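Local coordinates for protein alpha-L-arabinofuranosidase B (Aspergillus kawachii, PDB 6SXT) that hydrolyses terminal non-reducing alpha-L-arabinofuranosyl residues from arabinan, arabinogalactan and arabinoxylan, helping to break down plant hemicellulose, at residues D6-G11 and D303-V308; T13-A18 and E292-S297; R242-A247 and S307-I312. All blocks are in the same frame, centred on the assembly; numbering follows the deposited sequence. Where two conformers were deposited one is given.

Interaction 1 (D6-G11 and D303-V308)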
ATOM      1  N   ASP A   6      -9.177 -22.966  -5.665  1.00 16.21           N
ATOM      2  CA  ASP A   6      -9.921 -24.210  -5.959  1.00 16.47           C
ATOM      3  C   ASP A   6     -10.640 -24.055  -7.299  1.00 17.15           C
ATOM      4  O   ASP A   6     -10.705 -25.041  -8.033  1.00 18.41           O
ATOM      5  CB  ASP A   6     -10.906 -24.496  -4.836  1.00 17.08           C
ATOM      6  CG  ASP A   6     -10.231 -24.654  -3.479  1.00 18.18           C
ATOM      7  OD1 ASP A   6      -9.310 -25.503  -3.369  1.00 20.97           O
ATOM      8  OD2 ASP A   6     -10.645 -23.912  -2.588  1.00 18.37           O
ATOM      9  N   ILE A   7     -11.173 -22.857  -7.548  1.00 17.83           N
ATOM     10  CA  ILE A   7     -11.888 -22.536  -8.810  1.00 17.04           C
ATOM     11  C   ILE A   7     -10.907 -22.619  -9.964  1.00 18.29           C
ATOM     12  O   ILE A   7     -11.202 -23.271 -10.989  1.00 18.33           O
ATOM     13  CB  ILE A   7     -12.582 -21.191  -8.698  1.00 17.50           C
ATOM     14  CG1 ILE A   7     -13.647 -21.246  -7.609  1.00 18.32           C
ATOM     15  CG2 ILE A   7     -13.164 -20.725 -10.024  1.00 18.50           C
ATOM     16  CD1 ILE A   7     -14.141 -19.952  -7.118  1.00 18.48           C
ATOM     17  N   TYR A   8      -9.722 -22.013  -9.844  1.00 16.81           N
ATOM     18  CA  TYR A   8      -8.720 -22.068 -10.911  1.00 17.21           C
ATOM     19  C   TYR A   8      -8.304 -23.523 -11.155  1.00 19.09           C
ATOM     20  O   TYR A   8      -8.172 -23.935 -12.328  1.00 18.49           O
ATOM     21  CB  TYR A   8      -7.490 -21.214 -10.599  1.00 17.15           C
ATOM     22  CG  TYR A   8      -7.660 -19.753 -10.894  1.00 16.31           C
ATOM     23  CD1 TYR A   8      -7.792 -19.299 -12.189  1.00 15.53           C
ATOM     24  CD2 TYR A   8      -7.635 -18.785  -9.892  1.00 15.70           C
ATOM     25  CE1 TYR A   8      -7.885 -17.941 -12.480  1.00 16.99           C
ATOM     26  CE2 TYR A   8      -7.730 -17.415 -10.173  1.00 15.68           C
ATOM     27  CZ  TYR A   8      -7.859 -16.992 -11.471  1.00 17.10           C
ATOM     28  OH  TYR A   8      -7.892 -15.647 -11.724  1.00 16.97           O
ATOM     29  N   GLU A   9      -8.151 -24.318 -10.096  1.00 18.87           N
ATOM     30  CA  GLU A   9      -7.752 -25.732 -10.250  1.00 20.49           C
ATOM     31  C   GLU A   9      -8.857 -26.469 -11.018  1.00 21.03           C
ATOM     32  O   GLU A   9      -8.500 -27.292 -11.918  1.00 21.37           O
ATOM     33  CB  GLU A   9      -7.548 -26.341  -8.876  1.00 23.36           C
ATOM     34  CG  GLU A   9      -7.479 -27.859  -8.887  1.00 29.52           C
ATOM     35  CD  GLU A   9      -6.327 -28.437  -9.647  1.00 40.33           C
ATOM     36  OE1 GLU A   9      -5.201 -27.895  -9.498  1.00 41.40           O
ATOM     37  OE2 GLU A   9      -6.534 -29.535 -10.255  1.00 46.73           O
ATOM     38  N   ALA A  10     -10.113 -26.216 -10.709  1.00 20.02           N
ATOM     39  CA  ALA A  10     -11.265 -26.905 -11.354  1.00 21.67           C
ATOM     40  C   ALA A  10     -11.304 -26.536 -12.840  1.00 24.90           C
ATOM     41  O   ALA A  10     -11.827 -27.321 -13.636  1.00 24.84           O
ATOM     42  CB  ALA A  10     -12.552 -26.543 -10.692  1.00 23.66           C
ATOM     43  N   GLY A  11     -10.781 -25.378 -13.230  1.00 21.40           N
ATOM     44  CA  GLY A  11     -10.715 -24.950 -14.636  1.00 23.65           C
ATOM     45  C   GLY A  11      -9.487 -25.454 -15.336  1.00 22.23           C
ATOM     46  O   GLY A  11      -9.256 -25.027 -16.490  1.00 26.75           O
ATOM     47  N   ASP A 303     -15.061 -18.066 -17.860  1.00 18.42           N
ATOM     48  CA  ASP A 303     -15.971 -18.696 -16.872  0.50 20.01           C
ATOM     49  C   ASP A 303     -15.231 -18.873 -15.540  1.00 18.05           C
ATOM     50  O   ASP A 303     -15.815 -18.589 -14.492  1.00 18.79           O
ATOM     51  CB  ASP A 303     -16.453 -20.065 -17.343  0.50 24.69           C
ATOM     52  CG  ASP A 303     -17.522 -20.655 -16.441  0.50 30.59           C
ATOM     53  OD1 ASP A 303     -18.640 -20.088 -16.402  0.50 35.63           O
ATOM     54  OD2 ASP A 303     -17.237 -21.689 -15.795  0.50 37.86           O
ATOM     55  N   THR A 304     -14.012 -19.353 -15.593  1.00 17.91           N
ATOM     56  CA  THR A 304     -13.224 -19.601 -14.348  1.00 17.50           C
ATOM     57  C   THR A 304     -13.051 -18.272 -13.638  1.00 17.53           C
ATOM     58  O   THR A 304     -13.305 -18.179 -12.448  1.00 16.74           O
ATOM     59  CB  THR A 304     -11.881 -20.213 -14.694  1.00 17.83           C
ATOM     60  OG1 THR A 304     -12.103 -21.536 -15.203  1.00 18.76           O
ATOM     61  CG2 THR A 304     -10.909 -20.252 -13.542  1.00 18.56           C
ATOM     62  N   GLU A 305     -12.610 -17.242 -14.350  1.00 15.81           N
ATOM     63  CA  GLU A 305     -12.463 -15.910 -13.739  1.00 15.72           C
ATOM     64  C   GLU A 305     -13.778 -15.370 -13.196  1.00 15.92           C
ATOM     65  O   GLU A 305     -13.792 -14.752 -12.134  1.00 16.47           O
ATOM     66  CB  GLU A 305     -11.880 -14.946 -14.753  1.00 15.50           C
ATOM     67  CG  GLU A 305     -10.433 -15.258 -15.054  1.00 16.77           C
ATOM     68  CD  GLU A 305      -9.922 -14.412 -16.207  1.00 19.32           C
ATOM     69  OE1 GLU A 305     -10.731 -14.141 -17.149  1.00 17.75           O
ATOM     70  OE2 GLU A 305      -8.733 -14.008 -16.172  1.00 17.79           O
ATOM     71  N   ASN A 306     -14.890 -15.581 -13.905  1.00 15.92           N
ATOM     72  CA  ASN A 306     -16.191 -15.104 -13.417  1.00 17.48           C
ATOM     73  C   ASN A 306     -16.510 -15.775 -12.069  1.00 16.12           C
ATOM     74  O   ASN A 306     -17.053 -15.102 -11.210  1.00 16.96           O
ATOM     75  CB  ASN A 306     -17.282 -15.410 -14.436  1.00 16.72           C
ATOM     76  CG  ASN A 306     -17.152 -14.615 -15.730  1.00 18.08           C
ATOM     77  OD1 ASN A 306     -16.489 -13.570 -15.783  1.00 18.52           O
ATOM     78  ND2 ASN A 306     -17.847 -15.108 -16.786  1.00 18.19           N
ATOM     79  N   SER A 307     -16.191 -17.039 -11.932  1.00 16.36           N
ATOM     80  CA  SER A 307     -16.450 -17.792 -10.675  1.00 17.46           C
ATOM     81  C   SER A 307     -15.566 -17.195  -9.576  1.00 18.31           C
ATOM     82  O   SER A 307     -16.010 -17.075  -8.431  1.00 16.73           O
ATOM     83  CB  SER A 307     -16.244 -19.270 -10.827  1.00 18.42           C
ATOM     84  OG  SER A 307     -17.309 -19.796 -11.643  1.00 22.87           O
ATOM     85  N   VAL A 308     -14.302 -16.926  -9.895  1.00 16.77           N
ATOM     86  CA  VAL A 308     -13.382 -16.252  -8.928  1.00 16.67           C
ATOM     87  C   VAL A 308     -13.967 -14.913  -8.485  1.00 16.62           C
ATOM     88  O   VAL A 308     -13.987 -14.587  -7.288  1.00 15.94           O
ATOM     89  CB  VAL A 308     -11.984 -16.090  -9.539  1.00 16.02           C
ATOM     90  CG1 VAL A 308     -11.108 -15.211  -8.654  1.00 17.28           C
ATOM     91  CG2 VAL A 308     -11.351 -17.451  -9.750  1.00 16.23           C
TER
HETATM   92  O   HOH W   1     -13.329 -23.249 -12.775  1.00 37.65           O
HETATM   93  O   HOH W   2      -7.085 -14.650 -14.158  1.00 16.51           O
HETATM   94  O   HOH W   3      -9.712 -21.947 -16.499  1.00 21.82           O
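Ile7 sets its CG2 methyl into the groove along the helix of 303-308, touching Thr304 O and Ser307 CB. The approach to Ser307 CB, 3.5 Å from Ile7 CG2, is tighter than usual for two carbons. With chi1 at -63°, CG1 takes the place opposite the carbonyl carbon and CG2 the one opposite the backbone N; CD1, on the other branch, runs on to 3.7 Å from Ser307 O. Behind the methyl, Val308 CG2 closes the patch at 3.8 Å from Ile7 CG2. The backbone carbonyl Ile7 O accepts a hydrogen bond from a water, which also bonds Thr304 OG1 (3.2 Å).

The Tyr8 side chain leaves its own helix at a tangent to the partner, and its ring then reaches across. Val308 CG2 sits over one ring face in a CH-pi contact, 4.0 Å from the ring centroid and 24° off the normal, while Thr304 CG2 comes in obliquely at CD1. The phenol OH donates to a water that in turn donates to Glu305 OE2, whereas Glu305 OE1 forms a salt bridge with Lys233.

Gly11 ends the segment with its CA 3.7 Å from Thr304 OG1; a further water bonds both that hydroxyl and Gly11 O. The same hydroxyl is also hydrogen-bonded to Ser301 OG.

The helix axes run nearly antiparallel (164°), 9.1 Å apart at closest approach. They form a helix pair joined by side-chain packing and water bridges, laid against Tyr148 and Val294 of the sheet, on the outside of the concanavalin-like beta-sandwich that forms the catalytic domain.

Interaction 2 (T13-A18 and E292-S297)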
ATOM      1  N   THR A  13      -6.437 -24.658 -14.789  1.00 20.20           N
ATOM      2  CA  THR A  13      -5.430 -23.572 -14.879  1.00 18.98           C
ATOM      3  C   THR A  13      -5.059 -23.233 -13.440  1.00 20.39           C
ATOM      4  O   THR A  13      -5.455 -22.181 -12.922  1.00 18.66           O
ATOM      5  CB  THR A  13      -5.958 -22.357 -15.652  1.00 21.47           C
ATOM      6  OG1 THR A  13      -7.154 -21.843 -15.032  1.00 20.71           O
ATOM      7  CG2 THR A  13      -6.260 -22.721 -17.093  1.00 21.51           C
ATOM      8  N   PRO A  14      -4.335 -24.121 -12.730  1.00 21.23           N
ATOM      9  CA  PRO A  14      -4.199 -24.015 -11.270  1.00 19.92           C
ATOM     10  C   PRO A  14      -3.259 -22.869 -10.870  1.00 18.27           C
ATOM     11  O   PRO A  14      -2.360 -22.443 -11.594  1.00 17.73           O
ATOM     12  CB  PRO A  14      -3.545 -25.332 -10.864  1.00 21.61           C
ATOM     13  CG  PRO A  14      -2.746 -25.691 -12.102  1.00 22.48           C
ATOM     14  CD  PRO A  14      -3.655 -25.324 -13.248  1.00 21.63           C
ATOM     15  N   CYS A  15      -3.496 -22.334  -9.660  1.00 17.68           N
ATOM     16  CA  CYS A  15      -2.578 -21.360  -9.062  1.00 17.19           C
ATOM     17  C   CYS A  15      -1.201 -21.989  -8.907  1.00 17.24           C
ATOM     18  O   CYS A  15      -1.060 -23.157  -8.430  1.00 17.96           O
ATOM     19  CB  CYS A  15      -3.056 -20.927  -7.689  1.00 17.39           C
ATOM     20  SG  CYS A  15      -4.646 -20.054  -7.797  1.00 19.63           S
ATOM     21  N   VAL A  16      -0.187 -21.215  -9.236  1.00 15.65           N
ATOM     22  CA  VAL A  16       1.215 -21.531  -8.919  1.00 16.01           C
ATOM     23  C   VAL A  16       1.804 -20.548  -7.923  1.00 16.62           C
ATOM     24  O   VAL A  16       2.941 -20.747  -7.479  1.00 17.53           O
ATOM     25  CB  VAL A  16       2.055 -21.625 -10.195  1.00 17.88           C
ATOM     26  CG1 VAL A  16       1.562 -22.813 -11.012  1.00 20.51           C
ATOM     27  CG2 VAL A  16       2.042 -20.318 -10.982  1.00 19.24           C
ATOM     28  N   ALA A  17       1.082 -19.484  -7.588  1.00 15.42           N
ATOM     29  CA  ALA A  17       1.470 -18.564  -6.507  1.00 15.26           C
ATOM     30  C   ALA A  17       0.175 -17.956  -6.022  1.00 15.31           C
ATOM     31  O   ALA A  17      -0.658 -17.549  -6.865  1.00 16.46           O
ATOM     32  CB  ALA A  17       2.431 -17.523  -7.018  1.00 17.34           C
ATOM     33  N   ALA A  18      -0.007 -17.868  -4.722  1.00 13.95           N
ATOM     34  CA  ALA A  18      -1.298 -17.410  -4.162  1.00 14.89           C
ATOM     35  C   ALA A  18      -0.972 -16.596  -2.917  1.00 14.67           C
ATOM     36  O   ALA A  18      -0.436 -17.147  -1.928  1.00 14.76           O
ATOM     37  CB  ALA A  18      -2.168 -18.604  -3.831  1.00 15.21           C
ATOM     38  N   GLU A 292      -5.227  -9.328  -2.092  1.00 13.39           N
ATOM     39  CA  GLU A 292      -5.096 -10.739  -2.459  1.00 13.52           C
ATOM     40  C   GLU A 292      -4.764 -10.833  -3.941  1.00 14.32           C
ATOM     41  O   GLU A 292      -5.098  -9.898  -4.693  1.00 13.98           O
ATOM     42  CB  GLU A 292      -6.374 -11.543  -2.149  1.00 13.50           C
ATOM     43  CG  GLU A 292      -7.609 -11.083  -2.915  1.00 13.90           C
ATOM     44  CD  GLU A 292      -8.860 -11.886  -2.579  1.00 14.97           C
ATOM     45  OE1 GLU A 292      -9.371 -11.666  -1.476  1.00 14.57           O
ATOM     46  OE2 GLU A 292      -9.229 -12.773  -3.370  1.00 13.94           O
ATOM     47  N   GLY A 293      -4.161 -11.932  -4.328  1.00 13.92           N
ATOM     48  CA  GLY A 293      -3.916 -12.150  -5.752  1.00 13.80           C
ATOM     49  C   GLY A 293      -3.254 -13.491  -5.962  1.00 13.77           C
ATOM     50  O   GLY A 293      -2.747 -14.103  -5.018  1.00 14.23           O
ATOM     51  N   VAL A 294      -3.250 -13.901  -7.225  1.00 13.53           N
ATOM     52  CA  VAL A 294      -2.647 -15.181  -7.614  1.00 13.70           C
ATOM     53  C   VAL A 294      -1.989 -15.046  -8.979  1.00 14.66           C
ATOM     54  O   VAL A 294      -2.339 -14.154  -9.751  1.00 15.91           O
ATOM     55  CB  VAL A 294      -3.641 -16.331  -7.628  1.00 14.16           C
ATOM     56  CG1 VAL A 294      -4.500 -16.460  -6.376  1.00 14.81           C
ATOM     57  CG2 VAL A 294      -4.493 -16.310  -8.886  1.00 15.07           C
ATOM     58  N   MET A 295      -1.164 -16.055  -9.283  1.00 15.04           N
ATOM     59  CA  MET A 295      -0.692 -16.341 -10.657  1.00 15.09           C
ATOM     60  C   MET A 295      -0.971 -17.812 -10.913  1.00 16.52           C
ATOM     61  O   MET A 295      -0.903 -18.634  -9.983  1.00 15.74           O
ATOM     62  CB  MET A 295       0.803 -16.066 -10.838  1.00 15.91           C
ATOM     63  CG  MET A 295       1.109 -14.585 -10.656  1.00 15.86           C
ATOM     64  SD  MET A 295       2.905 -14.288 -10.595  1.00 17.76           S
ATOM     65  CE  MET A 295       3.387 -14.765 -12.267  1.00 19.62           C
ATOM     66  N   THR A 296      -1.360 -18.106 -12.145  1.00 16.49           N
ATOM     67  CA  THR A 296      -1.737 -19.469 -12.570  1.00 17.02           C
ATOM     68  C   THR A 296      -0.807 -19.984 -13.656  1.00 17.57           C
ATOM     69  O   THR A 296      -0.097 -19.235 -14.275  1.00 17.90           O
ATOM     70  CB  THR A 296      -3.184 -19.566 -13.056  1.00 16.79           C
ATOM     71  OG1 THR A 296      -3.247 -19.005 -14.379  1.00 17.82           O
ATOM     72  CG2 THR A 296      -4.164 -18.878 -12.153  1.00 17.18           C
ATOM     73  N   SER A 297      -0.851 -21.298 -13.839  1.00 19.00           N
ATOM     74  CA  SER A 297      -0.304 -21.970 -15.043  0.50 20.62           C
ATOM     75  C   SER A 297      -1.464 -22.210 -15.999  1.00 22.93           C
ATOM     76  O   SER A 297      -2.450 -22.718 -15.556  1.00 28.46           O
ATOM     77  CB  SER A 297       0.383 -23.257 -14.636  0.50 23.46           C
ATOM     78  OG  SER A 297       0.655 -24.064 -15.763  0.50 24.40           O
TER
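Cys15 SG lies against the isopropyl group of Val294, 3.9 Å from Val294 CB and in similar touch with both methyls. Val294 CG1 also meets Ala18 CB at 4.1 Å, on the same sheet face. The sulfur is held here by its disulfide to Cys5 of helix 4-10, whose Tyr8 covers Val294 as well. On the opposite face Ala17 CB and Met295 CB lie side by side, 4.4 Å apart, and both touch Ile274. Val16 stands at the turn of the chain: its CG1 meets Ser297 CB at 3.8 Å, while CG2, caught between the backbone N and the carbonyl carbon (chi1 of CG1 -65°), rests against Met295 O.

That carbonyl is the centre of a classic beta bulge. Met295 O accepts from both Val16 N at 2.8 Å and Ala17 N at 3.2 Å, each donor tilted out of the carbonyl plane. Met295 N returns a bond to Ala17 O, making an antiparallel hydrogen-bonded pair. The extra residue shifts the register by one; beyond it Cys15 pairs with Thr296, a non-hydrogen-bonded pair whose side chains diverge.

At the outer end Ser297 N donates to Pro14 O at 2.9 Å, the donor lying almost on the extension of the Pro14 carbonyl bond. Thr296 turns its CB and CG2 to Thr13 O, and its OG1 accepts from Gly146 N of the neighbouring strand. Ser297 O, buried here, has only a CA-H...O approach from Thr13 CA, 3.2 Å.

Every hydrogen bond between the two segments is backbone to backbone, with small or apolar side chains on both faces. One carbonyl gripped twice probably helps to hold the corner the chain turns at Val16, and the disulfide ties the N-terminal helix to this strand pair of the catalytic sandwich.

Interaction 3 (R242-A247 and S307-I312)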
ATOM      1  N   ARG A 242      -9.282  -7.690 -17.735  1.00 15.60           N
ATOM      2  CA  ARG A 242     -10.673  -7.668 -17.254  1.00 15.38           C
ATOM      3  C   ARG A 242     -10.699  -6.963 -15.896  1.00 17.12           C
ATOM      4  O   ARG A 242      -9.710  -7.075 -15.152  1.00 16.56           O
ATOM      5  CB  ARG A 242     -11.198  -9.094 -17.146  1.00 16.38           C
ATOM      6  CG  ARG A 242     -11.122  -9.857 -18.447  1.00 16.70           C
ATOM      7  CD  ARG A 242     -11.722 -11.244 -18.377  1.00 17.89           C
ATOM      8  NE  ARG A 242     -13.184 -11.203 -18.337  1.00 17.17           N
ATOM      9  CZ  ARG A 242     -13.958 -12.125 -17.781  1.00 17.35           C
ATOM     10  NH1 ARG A 242     -13.467 -13.173 -17.153  1.00 17.85           N
ATOM     11  NH2 ARG A 242     -15.266 -11.959 -17.852  1.00 16.97           N
ATOM     12  N   GLY A 243     -11.775  -6.279 -15.594  1.00 16.24           N
ATOM     13  CA  GLY A 243     -11.877  -5.509 -14.362  1.00 18.26           C
ATOM     14  C   GLY A 243     -13.279  -5.627 -13.807  1.00 16.00           C
ATOM     15  O   GLY A 243     -14.252  -5.739 -14.541  1.00 16.34           O
ATOM     16  N   ALA A 244     -13.374  -5.505 -12.514  1.00 16.29           N
ATOM     17  CA  ALA A 244     -14.663  -5.530 -11.776  1.00 15.21           C
ATOM     18  C   ALA A 244     -14.540  -4.683 -10.536  1.00 16.80           C
ATOM     19  O   ALA A 244     -13.428  -4.450 -10.033  1.00 16.75           O
ATOM     20  CB  ALA A 244     -15.050  -6.915 -11.352  1.00 16.40           C
ATOM     21  N   ASN A 245     -15.712  -4.265 -10.015  1.00 15.78           N
ATOM     22  CA  ASN A 245     -15.850  -3.854  -8.605  1.00 15.52           C
ATOM     23  C   ASN A 245     -15.761  -5.105  -7.764  1.00 15.32           C
ATOM     24  O   ASN A 245     -16.571  -5.990  -7.893  1.00 15.90           O
ATOM     25  CB  ASN A 245     -17.219  -3.184  -8.445  1.00 15.38           C
ATOM     26  CG  ASN A 245     -17.392  -2.595  -7.057  1.00 16.84           C
ATOM     27  OD1 ASN A 245     -16.639  -2.924  -6.142  1.00 16.85           O
ATOM     28  ND2 ASN A 245     -18.464  -1.810  -6.887  1.00 20.71           N
ATOM     29  N   ALA A 246     -14.708  -5.242  -6.947  1.00 15.51           N
ATOM     30  CA  ALA A 246     -14.521  -6.438  -6.126  1.00 15.41           C
ATOM     31  C   ALA A 246     -15.653  -6.569  -5.091  1.00 17.07           C
ATOM     32  O   ALA A 246     -15.813  -7.691  -4.542  1.00 17.30           O
ATOM     33  CB  ALA A 246     -13.186  -6.373  -5.437  1.00 16.48           C
ATOM     34  N   ALA A 247     -16.398  -5.489  -4.833  1.00 16.28           N
ATOM     35  CA  ALA A 247     -17.529  -5.530  -3.875  1.00 16.71           C
ATOM     36  C   ALA A 247     -18.850  -5.853  -4.558  1.00 19.33           C
ATOM     37  O   ALA A 247     -19.807  -6.171  -3.865  1.00 19.25           O
ATOM     38  CB  ALA A 247     -17.600  -4.227  -3.145  1.00 18.00           C
ATOM     39  N   SER A 307     -16.191 -17.039 -11.932  1.00 16.36           N
ATOM     40  CA  SER A 307     -16.450 -17.792 -10.675  1.00 17.46           C
ATOM     41  C   SER A 307     -15.566 -17.195  -9.576  1.00 18.31           C
ATOM     42  O   SER A 307     -16.010 -17.075  -8.431  1.00 16.73           O
ATOM     43  CB  SER A 307     -16.244 -19.270 -10.827  1.00 18.42           C
ATOM     44  OG  SER A 307     -17.309 -19.796 -11.643  1.00 22.87           O
ATOM     45  N   VAL A 308     -14.302 -16.926  -9.895  1.00 16.77           N
ATOM     46  CA  VAL A 308     -13.382 -16.252  -8.928  1.00 16.67           C
ATOM     47  C   VAL A 308     -13.967 -14.913  -8.485  1.00 16.62           C
ATOM     48  O   VAL A 308     -13.987 -14.587  -7.288  1.00 15.94           O
ATOM     49  CB  VAL A 308     -11.984 -16.090  -9.539  1.00 16.02           C
ATOM     50  CG1 VAL A 308     -11.108 -15.211  -8.654  1.00 17.28           C
ATOM     51  CG2 VAL A 308     -11.351 -17.451  -9.750  1.00 16.23           C
ATOM     52  N   GLN A 309     -14.471 -14.090  -9.420  1.00 16.03           N
ATOM     53  CA  GLN A 309     -15.049 -12.775  -9.100  1.00 15.41           C
ATOM     54  C   GLN A 309     -16.285 -12.940  -8.198  1.00 15.34           C
ATOM     55  O   GLN A 309     -16.416 -12.186  -7.260  1.00 16.53           O
ATOM     56  CB  GLN A 309     -15.351 -11.983 -10.373  1.00 15.94           C
ATOM     57  CG  GLN A 309     -16.255 -10.806 -10.154  1.00 16.21           C
ATOM     58  CD  GLN A 309     -15.733  -9.676  -9.312  1.00 16.45           C
ATOM     59  OE1 GLN A 309     -16.489  -8.736  -8.964  1.00 19.29           O
ATOM     60  NE2 GLN A 309     -14.465  -9.695  -9.053  1.00 14.46           N
ATOM     61  N   GLU A 310     -17.099 -13.976  -8.450  1.00 16.59           N
ATOM     62  CA  GLU A 310     -18.276 -14.250  -7.584  1.00 18.53           C
ATOM     63  C   GLU A 310     -17.796 -14.568  -6.159  1.00 17.19           C
ATOM     64  O   GLU A 310     -18.391 -14.058  -5.202  1.00 18.15           O
ATOM     65  CB  GLU A 310     -19.060 -15.412  -8.185  1.00 23.51           C
ATOM     66  CG  GLU A 310     -20.329 -15.703  -7.438  1.00 31.75           C
ATOM     67  CD  GLU A 310     -21.224 -16.746  -8.121  1.00 46.09           C
ATOM     68  OE1 GLU A 310     -20.745 -17.418  -9.072  1.00 49.04           O
ATOM     69  OE2 GLU A 310     -22.373 -16.882  -7.682  1.00 54.36           O
ATOM     70  N   ASN A 311     -16.701 -15.289  -6.035  1.00 16.19           N
ATOM     71  CA  ASN A 311     -16.094 -15.639  -4.737  1.00 15.49           C
ATOM     72  C   ASN A 311     -15.617 -14.356  -4.050  1.00 14.71           C
ATOM     73  O   ASN A 311     -15.852 -14.189  -2.842  1.00 16.14           O
ATOM     74  CB  ASN A 311     -15.034 -16.683  -4.948  1.00 16.12           C
ATOM     75  CG  ASN A 311     -14.345 -17.042  -3.661  1.00 18.30           C
ATOM     76  OD1 ASN A 311     -13.499 -16.273  -3.175  1.00 17.14           O
ATOM     77  ND2 ASN A 311     -14.755 -18.153  -3.067  1.00 19.35           N
ATOM     78  N   ILE A 312     -14.888 -13.497  -4.762  1.00 15.19           N
ATOM     79  CA  ILE A 312     -14.399 -12.212  -4.211  1.00 15.42           C
ATOM     80  C   ILE A 312     -15.563 -11.392  -3.685  1.00 15.43           C
ATOM     81  O   ILE A 312     -15.513 -10.897  -2.563  1.00 15.03           O
ATOM     82  CB  ILE A 312     -13.560 -11.485  -5.271  1.00 14.88           C
ATOM     83  CG1 ILE A 312     -12.290 -12.246  -5.581  1.00 15.32           C
ATOM     84  CG2 ILE A 312     -13.253 -10.100  -4.757  1.00 16.60           C
ATOM     85  CD1 ILE A 312     -11.611 -11.770  -6.853  1.00 15.99           C
TER
HETATM   86  O   HOH W   4     -15.888  -8.233  -1.843  1.00 15.75           O
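Ala246 O and Ile312 O are spanned by a single water, which donates to each of them at 2.8 Å and so gives each of these backbone carbonyls a donor, one after the end of a strand and one on a helix. Beside this bridge the chains touch directly: Ile312 CG2 packs on Ala246 CB at 3.8 Å and reaches 3.5 Å from Ala246 O. With CG1 placed opposite the carbonyl carbon (chi1 -66°), the CG2 methyl is the branch that faces the strand end, and Ile312 also touches Thr229, Tyr148 and Val150 of the sheet.

Gln309, about one turn earlier on the helix, leaves it at a tangent and curls its end toward the strand. Its chain bends at chi2 (66°), which lays the amide group over the methyl of Ala244, Gln309 CD lying 3.5 Å from Ala244 CB, and brings its end near Asn245 O. Leu251 touches both Ala244 and Gln309.

Where the strand gives way to the loop, Asn245 OD1 accepts from Ala247 N at 2.9 Å, an Asx turn whose donor sits above the carbonyl plane. Nearer the start of the segment, Arg242 reaches the same helix by a salt bridge to Glu305 and a hydrogen bond to Asn306.

The contact is small. A water-bridged carbonyl pair, one methyl contact and the Gln309 amide over Ala244 join the end of strand 238-245 and the loop after it to helix 302-315.

Overall arrangement
All three contacts lie in the catalytic domain and are largely buried. Helix 302-315 serves two of them: interaction 1 lays it against helix 4-10, and interaction 3 sets it on the end of strand 238-245, the two ranges overlapping at Ser307 and Val308, which touch only in interaction 1. Interaction 2 belongs to the sheet beneath, where strands 15-20 and 288-296, chain neighbours of the two helices, pair through backbone bonds. Tyr8 packs on Val294 and Thr296, linking interaction 1 to interaction 2. The two helix contacts rely on side-chain packing and bridging waters; direct hydrogen bonds dominate only between the strands, the contact with the largest buried surface.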